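Local coordinates for protein mitochondrial association factor 1 (Toxoplasma gondii, PDB 6BXT) that binds ADP-ribose in a macrodomain-like fold and probably takes part in associating host mitochondria with the parasite's vacuole, at residues V45-A50 / A213-L218; L55-V60 / D165-T170. All coordinates share one frame; numbering follows the deposited sequence.

Contact 1: V45-A50 / A213-L218; sequences VATVDA and AIRLPL. With APR (adenosine-5-diphosphoribose), chain D.
Val-45 and Thr-47 meet Arg-215 across two neighbouring parallel strands at the centre of the mixed sheet, in an alpha/beta arrangement consistent with a macrodomain. Three backbone bonds join the strands: Ala-46 N to Ala-213 O, Arg-215 N to Ala-46 O, and Val-48 N to Arg-215 O, the last at 2.9 Å. The axes of the two short strand segments are inclined by 28°.

On the face bearing Val-45, Thr-47 and Arg-215, the arginine begins in an extended course, with CG opposite the backbone N (chi1 -168°), and bends at chi3. Its root rests against the threonine, CB lying 3.5 Å from Thr-47 OG1, while Val-45 CG1, two residues earlier on the threonine's strand, reaches the same Arg-215 CB at 4.0 Å and lies obliquely to the guanidinium. That group is engaged beyond these strands by a salt bridge to Asp-38 and hydrogen bonds to Gln-255 and Pro-35 O. Thr-47 OG1 is likewise satisfied outside, by Leu-36 O.

On the face bearing Ala-46 and Ile-214 the contact is aliphatic. Val-48 points its CG2 methyl at the facing strand, where it meets Ile-214 CG2 at an oblique angle. The same methyl lies 3.7 Å from Leu-216 CD2, these two side chains running side by side in one direction. Strand pairing gives way at Pro-217, whose ring turns toward Val-48 and Ala-50 and also borders the adenosine ribose of the bound ADP-ribose, CB being 3.7 Å from O4'. At the ring's other corner, Pro-217 CD sits 3.3 Å from Val-48 O.

Contact 2: L55-V60 / D165-T170; sequences LFIGGV and DVMLYT. With APR (adenosine-5-diphosphoribose), chain D.
Tyr-169 extends its ring from strand 166-171 into a hollow of the loop 55-60, between Leu-55 and Ile-57. CG stands opposite the backbone N (chi1 -177°), which carries the ring straight out from the strand to the loop's main chain. One wall of the hollow is the backbone of Leu-55, whose CA lies 3.9 Å from Tyr-169 CE1; the CD2 methyl of the leucine is an outlying neighbour of the same ring atom. The other rim is Ile-57, which slides past the tyrosine in the opposite direction and lays CG1 obliquely against the ring, 3.9 Å from Tyr-169 CD2.

At the bottom of the hollow the hydroxyl donates a hydrogen bond to Phe-56 O, with an OH to O separation of 2.9 Å. This oxygen sits at the ring's edge, near its plane, yet the tyrosine hydroxyl stands 47° out of the carbonyl plane. Each of the two oxygens has a second partner: Thr-52 N for Tyr-169 OH, Asn-63 ND2 for Phe-56 O.

This loop follows strand 45-51 and leads into helix 61-76, so the contact closes a strand-to-helix connection over the sheet, at the rim of the ADP-ribose site of a macrodomain-like fold. Phe-56 leaves the loop with its CB directed away from the strand, and its side chain packs on Ser-87, Ser-90 and Gln-91 of helix 83-103.

Beside the tyrosine, Met-167 makes a second, smaller bump. Its chain bends at chi3 (-66°), bringing the CE methyl tip to tip with Ile-57 CD1 at 4.1 Å; Phe-66 of helix 61-76 borders the methionine as well. Further along the loop, where it passes Gly-58 and Gly-59 to reach the ligand, Val-60 O accepts a hydrogen bond from O1D of the ADP-ribose at 3.0 Å.

Overall arrangement
Contacts 1 and 2 have centres about 10 Å apart and share one mixed sheet, in which strand 45-51 lies between strands 213-216 and 166-171, parallel to both. Along the chain the segments come in the order 45-50, 55-60, 165-170 and 213-218, so the two segments of contact 2 both fall between those of contact 1. Probable backbone hydrogen bonds from Asp-49 N to Leu-168 O and from Leu-168 N to Thr-47 O join them directly. Contact 1 builds the sheet's interior, whereas contact 2 fastens the loop before helix 61-76. Both border ADP-ribose: contact 1 near its adenosine ribose and diphosphate, contact 2 at its distal ribose.

Contact 1: V45-A50 / A213-L218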
ATOM      1  N   VAL A  45       5.953  -4.673  -9.924  1.00 59.79           N
ATOM      2  CA  VAL A  45       6.044  -4.014  -8.627  1.00 48.46           C
ATOM      3  C   VAL A  45       4.722  -3.347  -8.253  1.00 46.91           C
ATOM      4  O   VAL A  45       4.287  -2.403  -8.912  1.00 52.29           O
ATOM      5  CB  VAL A  45       7.169  -2.962  -8.621  1.00 38.06           C
ATOM      6  CG1 VAL A  45       7.309  -2.327  -7.242  1.00 43.55           C
ATOM      7  CG2 VAL A  45       8.486  -3.597  -9.059  1.00 43.75           C
ATOM      8  N   ALA A  46       4.094  -3.846  -7.193  1.00 36.63           N
ATOM      9  CA  ALA A  46       2.842  -3.284  -6.701  1.00 41.80           C
ATOM     10  C   ALA A  46       3.113  -2.220  -5.645  1.00 38.74           C
ATOM     11  O   ALA A  46       3.540  -2.530  -4.533  1.00 39.45           O
ATOM     12  CB  ALA A  46       1.949  -4.381  -6.132  1.00 41.72           C
ATOM     13  N   THR A  47       2.855  -0.966  -6.000  1.00 37.15           N
ATOM     14  CA  THR A  47       3.090   0.154  -5.095  1.00 39.53           C
ATOM     15  C   THR A  47       1.891   0.354  -4.177  1.00 36.08           C
ATOM     16  O   THR A  47       0.747   0.181  -4.593  1.00 36.66           O
ATOM     17  CB  THR A  47       3.368   1.456  -5.869  1.00 35.34           C
ATOM     18  OG1 THR A  47       4.516   1.279  -6.708  1.00 39.25           O
ATOM     19  CG2 THR A  47       3.622   2.617  -4.916  1.00 30.76           C
ATOM     20  N   VAL A  48       2.168   0.727  -2.933  1.00 34.51           N
ATOM     21  CA  VAL A  48       1.133   0.860  -1.916  1.00 32.14           C
ATOM     22  C   VAL A  48       0.699   2.310  -1.743  1.00 28.95           C
ATOM     23  O   VAL A  48       1.496   3.170  -1.370  1.00 30.01           O
ATOM     24  CB  VAL A  48       1.619   0.315  -0.558  1.00 33.36           C
ATOM     25  CG1 VAL A  48       0.525   0.438   0.498  1.00 27.24           C
ATOM     26  CG2 VAL A  48       2.064  -1.133  -0.699  1.00 35.21           C
ATOM     27  N   ASP A  49      -0.580   2.563  -1.997  1.00 26.59           N
ATOM     28  CA  ASP A  49      -1.151   3.891  -1.828  1.00 28.42           C
ATOM     29  C   ASP A  49      -1.416   4.175  -0.352  1.00 40.12           C
ATOM     30  O   ASP A  49      -2.135   3.429   0.319  1.00 33.46           O
ATOM     31  CB  ASP A  49      -2.448   4.014  -2.633  1.00 28.67           C
ATOM     32  CG  ASP A  49      -2.968   5.438  -2.698  1.00 33.57           C
ATOM     33  OD1 ASP A  49      -2.547   6.278  -1.878  1.00 34.84           O
ATOM     34  OD2 ASP A  49      -3.814   5.711  -3.575  1.00 30.23           O
ATOM     35  N   ALA A  50      -0.822   5.251   0.152  1.00 42.53           N
ATOM     36  CA  ALA A  50      -1.089   5.698   1.511  1.00 35.08           C
ATOM     37  C   ALA A  50      -2.484   6.308   1.566  1.00 43.46           C
ATOM     38  O   ALA A  50      -2.645   7.525   1.462  1.00 42.26           O
ATOM     39  CB  ALA A  50      -0.047   6.696   1.960  1.00 44.70           C
ATOM     40  N   ALA A 213       7.308  -7.793  -6.037  1.00 51.90           N
ATOM     41  CA  ALA A 213       7.893  -6.774  -5.172  1.00 51.22           C
ATOM     42  C   ALA A 213       6.821  -5.789  -4.711  1.00 48.44           C
ATOM     43  O   ALA A 213       5.774  -5.661  -5.348  1.00 48.60           O
ATOM     44  CB  ALA A 213       9.016  -6.043  -5.887  1.00 53.24           C
ATOM     45  N   ILE A 214       7.085  -5.105  -3.599  1.00 46.59           N
ATOM     46  CA  ILE A 214       6.131  -4.158  -3.025  1.00 46.59           C
ATOM     47  C   ILE A 214       6.815  -2.841  -2.673  1.00 45.45           C
ATOM     48  O   ILE A 214       7.710  -2.804  -1.829  1.00 45.40           O
ATOM     49  CB  ILE A 214       5.460  -4.720  -1.755  1.00 50.74           C
ATOM     50  CG1 ILE A 214       4.842  -6.090  -2.038  1.00 47.94           C
ATOM     51  CG2 ILE A 214       4.392  -3.754  -1.244  1.00 42.71           C
ATOM     52  CD1 ILE A 214       4.316  -6.793  -0.805  1.00 49.48           C
ATOM     53  N   ARG A 215       6.379  -1.765  -3.322  1.00 44.46           N
ATOM     54  CA  ARG A 215       6.921  -0.438  -3.064  1.00 38.11           C
ATOM     55  C   ARG A 215       6.106   0.264  -1.983  1.00 34.58           C
ATOM     56  O   ARG A 215       4.974   0.682  -2.223  1.00 34.17           O
ATOM     57  CB  ARG A 215       6.936   0.390  -4.349  1.00 50.99           C
ATOM     58  CG  ARG A 215       7.740   1.679  -4.246  1.00 40.67           C
ATOM     59  CD  ARG A 215       8.230   2.147  -5.606  1.00 44.40           C
ATOM     60  NE  ARG A 215       9.042   1.133  -6.276  1.00 50.00           N
ATOM     61  CZ  ARG A 215       9.711   1.328  -7.408  1.00 51.06           C
ATOM     62  NH1 ARG A 215       9.682   2.509  -8.012  1.00 51.02           N
ATOM     63  NH2 ARG A 215      10.417   0.337  -7.936  1.00 51.00           N
ATOM     64  N   LEU A 216       6.696   0.389  -0.797  1.00 40.46           N
ATOM     65  CA  LEU A 216       6.021   0.984   0.353  1.00 44.17           C
ATOM     66  C   LEU A 216       6.535   2.386   0.656  1.00 41.74           C
ATOM     67  O   LEU A 216       7.743   2.596   0.730  1.00 38.89           O
ATOM     68  CB  LEU A 216       6.214   0.113   1.597  1.00 39.60           C
ATOM     69  CG  LEU A 216       5.765  -1.342   1.513  1.00 39.89           C
ATOM     70  CD1 LEU A 216       6.770  -2.232   2.215  1.00 49.23           C
ATOM     71  CD2 LEU A 216       4.386  -1.488   2.127  1.00 46.71           C
ATOM     72  N   PRO A 217       5.624   3.352   0.839  1.00 41.77           N
ATOM     73  CA  PRO A 217       6.062   4.593   1.481  1.00 34.61           C
ATOM     74  C   PRO A 217       6.174   4.374   2.981  1.00 38.57           C
ATOM     75  O   PRO A 217       5.801   3.300   3.454  1.00 46.27           O
ATOM     76  CB  PRO A 217       4.947   5.580   1.142  1.00 38.91           C
ATOM     77  CG  PRO A 217       3.735   4.724   1.011  1.00 43.11           C
ATOM     78  CD  PRO A 217       4.210   3.419   0.426  1.00 41.32           C
ATOM     79  N   LEU A 218       6.674   5.357   3.719  1.00 41.19           N
ATOM     80  CA  LEU A 218       6.651   5.274   5.172  1.00 38.60           C
ATOM     81  C   LEU A 218       5.256   5.657   5.646  1.00 43.06           C
ATOM     82  O   LEU A 218       4.956   6.841   5.808  1.00 42.71           O
ATOM     83  CB  LEU A 218       7.710   6.184   5.797  1.00 46.61           C
ATOM     84  CG  LEU A 218       7.864   6.075   7.317  1.00 47.13           C
ATOM     85  CD1 LEU A 218       8.426   4.718   7.713  1.00 43.52           C
ATOM     86  CD2 LEU A 218       8.749   7.187   7.844  1.00 55.75           C
TER
HETATM   87  N1  APR D 501       5.055  11.007  -3.702  1.00 45.65           N
HETATM   88  C2  APR D 501       5.734  10.055  -3.026  1.00 46.70           C
HETATM   89  N3  APR D 501       5.819  10.113  -1.661  1.00 49.09           N
HETATM   90  C4  APR D 501       5.219  11.129  -0.978  1.00 50.94           C
HETATM   91  C5  APR D 501       4.539  12.082  -1.655  1.00 50.05           C
HETATM   92  C6  APR D 501       4.456  12.024  -3.030  1.00 47.39           C
HETATM   93  N6  APR D 501       3.842  12.826  -4.033  1.00 50.99           N
HETATM   94  N7  APR D 501       4.042  12.974  -0.745  1.00 54.12           N
HETATM   95  C8  APR D 501       4.420  12.560   0.493  1.00 55.39           C
HETATM   96  N9  APR D 501       5.156  11.411   0.363  1.00 57.03           N
HETATM   97  C1' APR D 501       5.740  10.660   1.357  1.00 65.07           C
HETATM   98  C2' APR D 501       5.761  11.199   2.586  1.00 62.01           C
HETATM   99  O2' APR D 501       7.109  11.714   2.870  1.00 62.65           O
HETATM  100  C3' APR D 501       5.434  10.048   3.553  1.00 63.87           C
HETATM  101  O3' APR D 501       6.553   9.507   4.046  1.00 61.89           O
HETATM  102  O4' APR D 501       4.919   9.222   1.447  1.00 68.92           O
HETATM  103  C4' APR D 501       4.624   8.985   2.678  1.00 66.73           C
HETATM  104  C5' APR D 501       3.138   9.160   2.876  1.00 63.71           C
HETATM  105  O5' APR D 501       2.735  10.446   2.367  1.00 64.68           O
HETATM  106  PA  APR D 501       1.304  10.961   2.735  1.00 57.46           P
HETATM  107  O1A APR D 501       0.262  10.235   1.900  1.00 61.46           O
HETATM  108  O2A APR D 501       1.200  12.416   2.510  1.00 52.87           O
HETATM  109  O3A APR D 501       1.077  10.648   4.300  1.00 70.93           O
HETATM  110  PB  APR D 501      -0.108   9.786   4.912  1.00 61.76           P
HETATM  111  O1B APR D 501       0.182   8.292   4.770  1.00 62.94           O
HETATM  112  O2B APR D 501      -0.221  10.152   6.393  1.00 53.35           O
HETATM  113  O5D APR D 501      -1.473  10.149   4.186  1.00 63.74           O
HETATM  114  C5D APR D 501      -2.147  11.261   4.721  1.00 65.44           C
HETATM  115  O4D APR D 501      -2.352  12.156   2.594  1.00 71.12           O
HETATM  116  O1D APR D 501      -2.164  10.740   0.622  1.00 54.72           O
HETATM  117  C1D APR D 501      -3.086  11.487   1.321  1.00 66.44           C
HETATM  118  O2D APR D 501      -5.352  11.099   1.051  1.00 66.88           O
HETATM  119  C2D APR D 501      -4.081  10.714   1.754  1.00 73.65           C
HETATM  120  O3D APR D 501      -5.429  11.588   3.459  1.00 78.34           O
HETATM  121  C3D APR D 501      -4.232  10.969   3.225  1.00 69.50           C
HETATM  122  C4D APR D 501      -3.051  11.930   3.639  1.00 67.69           C

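Contact 2: L55-V60 / D165-T170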
ATOM      1  N   LEU A  55     -11.432   6.187   2.091  1.00 49.17           N
ATOM      2  CA  LEU A  55     -11.225   5.048   1.191  1.00 46.15           C
ATOM      3  C   LEU A  55     -11.365   5.423  -0.287  1.00 38.78           C
ATOM      4  O   LEU A  55     -11.711   4.578  -1.113  1.00 36.64           O
ATOM      5  CB  LEU A  55     -12.207   3.919   1.526  1.00 47.68           C
ATOM      6  CG  LEU A  55     -12.162   3.362   2.953  1.00 51.60           C
ATOM      7  CD1 LEU A  55     -13.297   2.372   3.165  1.00 48.08           C
ATOM      8  CD2 LEU A  55     -10.817   2.708   3.238  1.00 52.92           C
ATOM      9  N   PHE A  56     -11.092   6.683  -0.614  1.00 39.16           N
ATOM     10  CA  PHE A  56     -11.116   7.147  -2.001  1.00 47.65           C
ATOM     11  C   PHE A  56      -9.703   7.449  -2.500  1.00 42.26           C
ATOM     12  O   PHE A  56      -8.809   7.753  -1.708  1.00 34.85           O
ATOM     13  CB  PHE A  56     -11.999   8.393  -2.141  1.00 40.20           C
ATOM     14  CG  PHE A  56     -11.533   9.567  -1.325  1.00 40.75           C
ATOM     15  CD1 PHE A  56     -10.553  10.425  -1.808  1.00 42.89           C
ATOM     16  CD2 PHE A  56     -12.081   9.820  -0.080  1.00 40.56           C
ATOM     17  CE1 PHE A  56     -10.126  11.503  -1.057  1.00 39.96           C
ATOM     18  CE2 PHE A  56     -11.659  10.897   0.674  1.00 45.24           C
ATOM     19  CZ  PHE A  56     -10.680  11.742   0.185  1.00 42.78           C
ATOM     20  N   ILE A  57      -9.512   7.361  -3.814  1.00 41.79           N
ATOM     21  CA  ILE A  57      -8.235   7.702  -4.431  1.00 42.05           C
ATOM     22  C   ILE A  57      -8.265   9.143  -4.929  1.00 41.05           C
ATOM     23  O   ILE A  57      -9.047   9.493  -5.812  1.00 39.59           O
ATOM     24  CB  ILE A  57      -7.894   6.758  -5.602  1.00 37.32           C
ATOM     25  CG1 ILE A  57      -7.706   5.329  -5.083  1.00 39.58           C
ATOM     26  CG2 ILE A  57      -6.629   7.234  -6.324  1.00 38.01           C
ATOM     27  CD1 ILE A  57      -7.534   4.286  -6.175  1.00 34.93           C
ATOM     28  N   GLY A  58      -7.397   9.971  -4.358  1.00 42.23           N
ATOM     29  CA  GLY A  58      -7.337  11.378  -4.701  1.00 42.42           C
ATOM     30  C   GLY A  58      -6.711  12.183  -3.581  1.00 45.43           C
ATOM     31  O   GLY A  58      -5.897  11.666  -2.816  1.00 44.21           O
ATOM     32  N   GLY A  59      -7.091  13.453  -3.482  1.00 56.23           N
ATOM     33  CA  GLY A  59      -6.544  14.328  -2.463  1.00 56.78           C
ATOM     34  C   GLY A  59      -5.120  14.740  -2.789  1.00 59.62           C
ATOM     35  O   GLY A  59      -4.799  15.018  -3.945  1.00 55.47           O
ATOM     36  N   VAL A  60      -4.270  14.773  -1.766  1.00 61.87           N
ATOM     37  CA  VAL A  60      -2.885  15.201  -1.919  1.00 58.06           C
ATOM     38  C   VAL A  60      -1.935  14.108  -1.437  1.00 53.48           C
ATOM     39  O   VAL A  60      -2.317  12.940  -1.360  1.00 52.37           O
ATOM     40  CB  VAL A  60      -2.620  16.509  -1.146  1.00 57.12           C
ATOM     41  CG1 VAL A  60      -3.524  17.614  -1.670  1.00 56.25           C
ATOM     42  CG2 VAL A  60      -2.829  16.304   0.352  1.00 55.16           C
ATOM     43  N   ASP A 165       0.753  -2.893 -13.604  1.00 46.61           N
ATOM     44  CA  ASP A 165      -0.701  -3.046 -13.607  1.00 47.03           C
ATOM     45  C   ASP A 165      -1.278  -3.506 -12.265  1.00 44.60           C
ATOM     46  O   ASP A 165      -2.412  -3.980 -12.214  1.00 44.30           O
ATOM     47  CB  ASP A 165      -1.118  -4.034 -14.698  1.00 47.57           C
ATOM     48  CG  ASP A 165      -0.663  -5.451 -14.409  1.00 47.80           C
ATOM     49  OD1 ASP A 165       0.248  -5.634 -13.575  1.00 46.10           O
ATOM     50  OD2 ASP A 165      -1.214  -6.384 -15.030  1.00 54.94           O
ATOM     51  N   VAL A 166      -0.510  -3.367 -11.187  1.00 43.49           N
ATOM     52  CA  VAL A 166      -1.014  -3.675  -9.848  1.00 36.11           C
ATOM     53  C   VAL A 166      -0.687  -2.551  -8.872  1.00 34.66           C
ATOM     54  O   VAL A 166       0.415  -2.001  -8.884  1.00 36.76           O
ATOM     55  CB  VAL A 166      -0.433  -5.000  -9.289  1.00 39.46           C
ATOM     56  CG1 VAL A 166      -1.129  -5.379  -7.980  1.00 41.68           C
ATOM     57  CG2 VAL A 166      -0.578  -6.124 -10.302  1.00 42.88           C
ATOM     58  N   MET A 167      -1.661  -2.222  -8.033  1.00 33.50           N
ATOM     59  CA  MET A 167      -1.473  -1.255  -6.962  1.00 36.81           C
ATOM     60  C   MET A 167      -2.092  -1.776  -5.672  1.00 39.72           C
ATOM     61  O   MET A 167      -2.877  -2.726  -5.688  1.00 36.08           O
ATOM     62  CB  MET A 167      -2.094   0.093  -7.332  1.00 30.59           C
ATOM     63  CG  MET A 167      -3.615   0.068  -7.482  1.00 31.94           C
ATOM     64  SD  MET A 167      -4.354   1.711  -7.500  1.00 32.92           S
ATOM     65  CE  MET A 167      -4.002   2.279  -5.837  1.00 28.75           C
ATOM     66  N   LEU A 168      -1.730  -1.148  -4.558  1.00 39.67           N
ATOM     67  CA  LEU A 168      -2.364  -1.423  -3.279  1.00 34.48           C
ATOM     68  C   LEU A 168      -2.825  -0.121  -2.642  1.00 33.19           C
ATOM     69  O   LEU A 168      -2.332   0.954  -2.976  1.00 30.14           O
ATOM     70  CB  LEU A 168      -1.412  -2.163  -2.338  1.00 35.29           C
ATOM     71  CG  LEU A 168      -1.034  -3.578  -2.772  1.00 37.85           C
ATOM     72  CD1 LEU A 168       0.445  -3.655  -3.106  1.00 52.41           C
ATOM     73  CD2 LEU A 168      -1.399  -4.577  -1.688  1.00 42.21           C
ATOM     74  N   TYR A 169      -3.775  -0.237  -1.722  1.00 36.46           N
ATOM     75  CA  TYR A 169      -4.343   0.908  -1.032  1.00 36.28           C
ATOM     76  C   TYR A 169      -4.563   0.520   0.420  1.00 38.41           C
ATOM     77  O   TYR A 169      -5.205  -0.490   0.701  1.00 39.27           O
ATOM     78  CB  TYR A 169      -5.657   1.334  -1.695  1.00 37.28           C
ATOM     79  CG  TYR A 169      -6.321   2.563  -1.105  1.00 36.10           C
ATOM     80  CD1 TYR A 169      -6.989   2.504   0.111  1.00 38.59           C
ATOM     81  CD2 TYR A 169      -6.308   3.774  -1.783  1.00 38.43           C
ATOM     82  CE1 TYR A 169      -7.606   3.622   0.645  1.00 38.91           C
ATOM     83  CE2 TYR A 169      -6.926   4.896  -1.260  1.00 40.53           C
ATOM     84  CZ  TYR A 169      -7.573   4.813  -0.047  1.00 33.34           C
ATOM     85  OH  TYR A 169      -8.186   5.926   0.481  1.00 35.03           O
ATOM     86  N   THR A 170      -4.025   1.315   1.337  1.00 36.25           N
ATOM     87  CA  THR A 170      -4.167   1.036   2.758  1.00 29.99           C
ATOM     88  C   THR A 170      -4.372   2.330   3.532  1.00 32.02           C
ATOM     89  O   THR A 170      -4.005   3.405   3.063  1.00 45.25           O
ATOM     90  CB  THR A 170      -2.936   0.289   3.318  1.00 40.24           C
ATOM     91  OG1 THR A 170      -3.196  -0.134   4.662  1.00 45.08           O
ATOM     92  CG2 THR A 170      -1.696   1.180   3.290  1.00 46.15           C
TER
HETATM   93  N1  APR D 501       5.055  11.007  -3.702  1.00 45.65           N
HETATM   94  C2  APR D 501       5.734  10.055  -3.026  1.00 46.70           C
HETATM   95  N3  APR D 501       5.819  10.113  -1.661  1.00 49.09           N
HETATM   96  C4  APR D 501       5.219  11.129  -0.978  1.00 50.94           C
HETATM   97  C5  APR D 501       4.539  12.082  -1.655  1.00 50.05           C
HETATM   98  C6  APR D 501       4.456  12.024  -3.030  1.00 47.39           C
HETATM   99  N6  APR D 501       3.842  12.826  -4.033  1.00 50.99           N
HETATM  100  N7  APR D 501       4.042  12.974  -0.745  1.00 54.12           N
HETATM  101  C8  APR D 501       4.420  12.560   0.493  1.00 55.39           C
HETATM  102  N9  APR D 501       5.156  11.411   0.363  1.00 57.03           N
HETATM  103  C1' APR D 501       5.740  10.660   1.357  1.00 65.07           C
HETATM  104  C2' APR D 501       5.761  11.199   2.586  1.00 62.01           C
HETATM  105  O2' APR D 501       7.109  11.714   2.870  1.00 62.65           O
HETATM  106  C3' APR D 501       5.434  10.048   3.553  1.00 63.87           C
HETATM  107  O3' APR D 501       6.553   9.507   4.046  1.00 61.89           O
HETATM  108  O4' APR D 501       4.919   9.222   1.447  1.00 68.92           O
HETATM  109  C4' APR D 501       4.624   8.985   2.678  1.00 66.73           C
HETATM  110  C5' APR D 501       3.138   9.160   2.876  1.00 63.71           C
HETATM  111  O5' APR D 501       2.735  10.446   2.367  1.00 64.68           O
HETATM  112  PA  APR D 501       1.304  10.961   2.735  1.00 57.46           P
HETATM  113  O1A APR D 501       0.262  10.235   1.900  1.00 61.46           O
HETATM  114  O2A APR D 501       1.200  12.416   2.510  1.00 52.87           O
HETATM  115  O3A APR D 501       1.077  10.648   4.300  1.00 70.93           O
HETATM  116  PB  APR D 501      -0.108   9.786   4.912  1.00 61.76           P
HETATM  117  O1B APR D 501       0.182   8.292   4.770  1.00 62.94           O
HETATM  118  O2B APR D 501      -0.221  10.152   6.393  1.00 53.35           O
HETATM  119  O5D APR D 501      -1.473  10.149   4.186  1.00 63.74           O
HETATM  120  C5D APR D 501      -2.147  11.261   4.721  1.00 65.44           C
HETATM  121  O4D APR D 501      -2.352  12.156   2.594  1.00 71.12           O
HETATM  122  O1D APR D 501      -2.164  10.740   0.622  1.00 54.72           O
HETATM  123  C1D APR D 501      -3.086  11.487   1.321  1.00 66.44           C
HETATM  124  O2D APR D 501      -5.352  11.099   1.051  1.00 66.88           O
HETATM  125  C2D APR D 501      -4.081  10.714   1.754  1.00 73.65           C
HETATM  126  O3D APR D 501      -5.429  11.588   3.459  1.00 78.34           O
HETATM  127  C3D APR D 501      -4.232  10.969   3.225  1.00 69.50           C
HETATM  128  C4D APR D 501      -3.051  11.930   3.639  1.00 67.69           C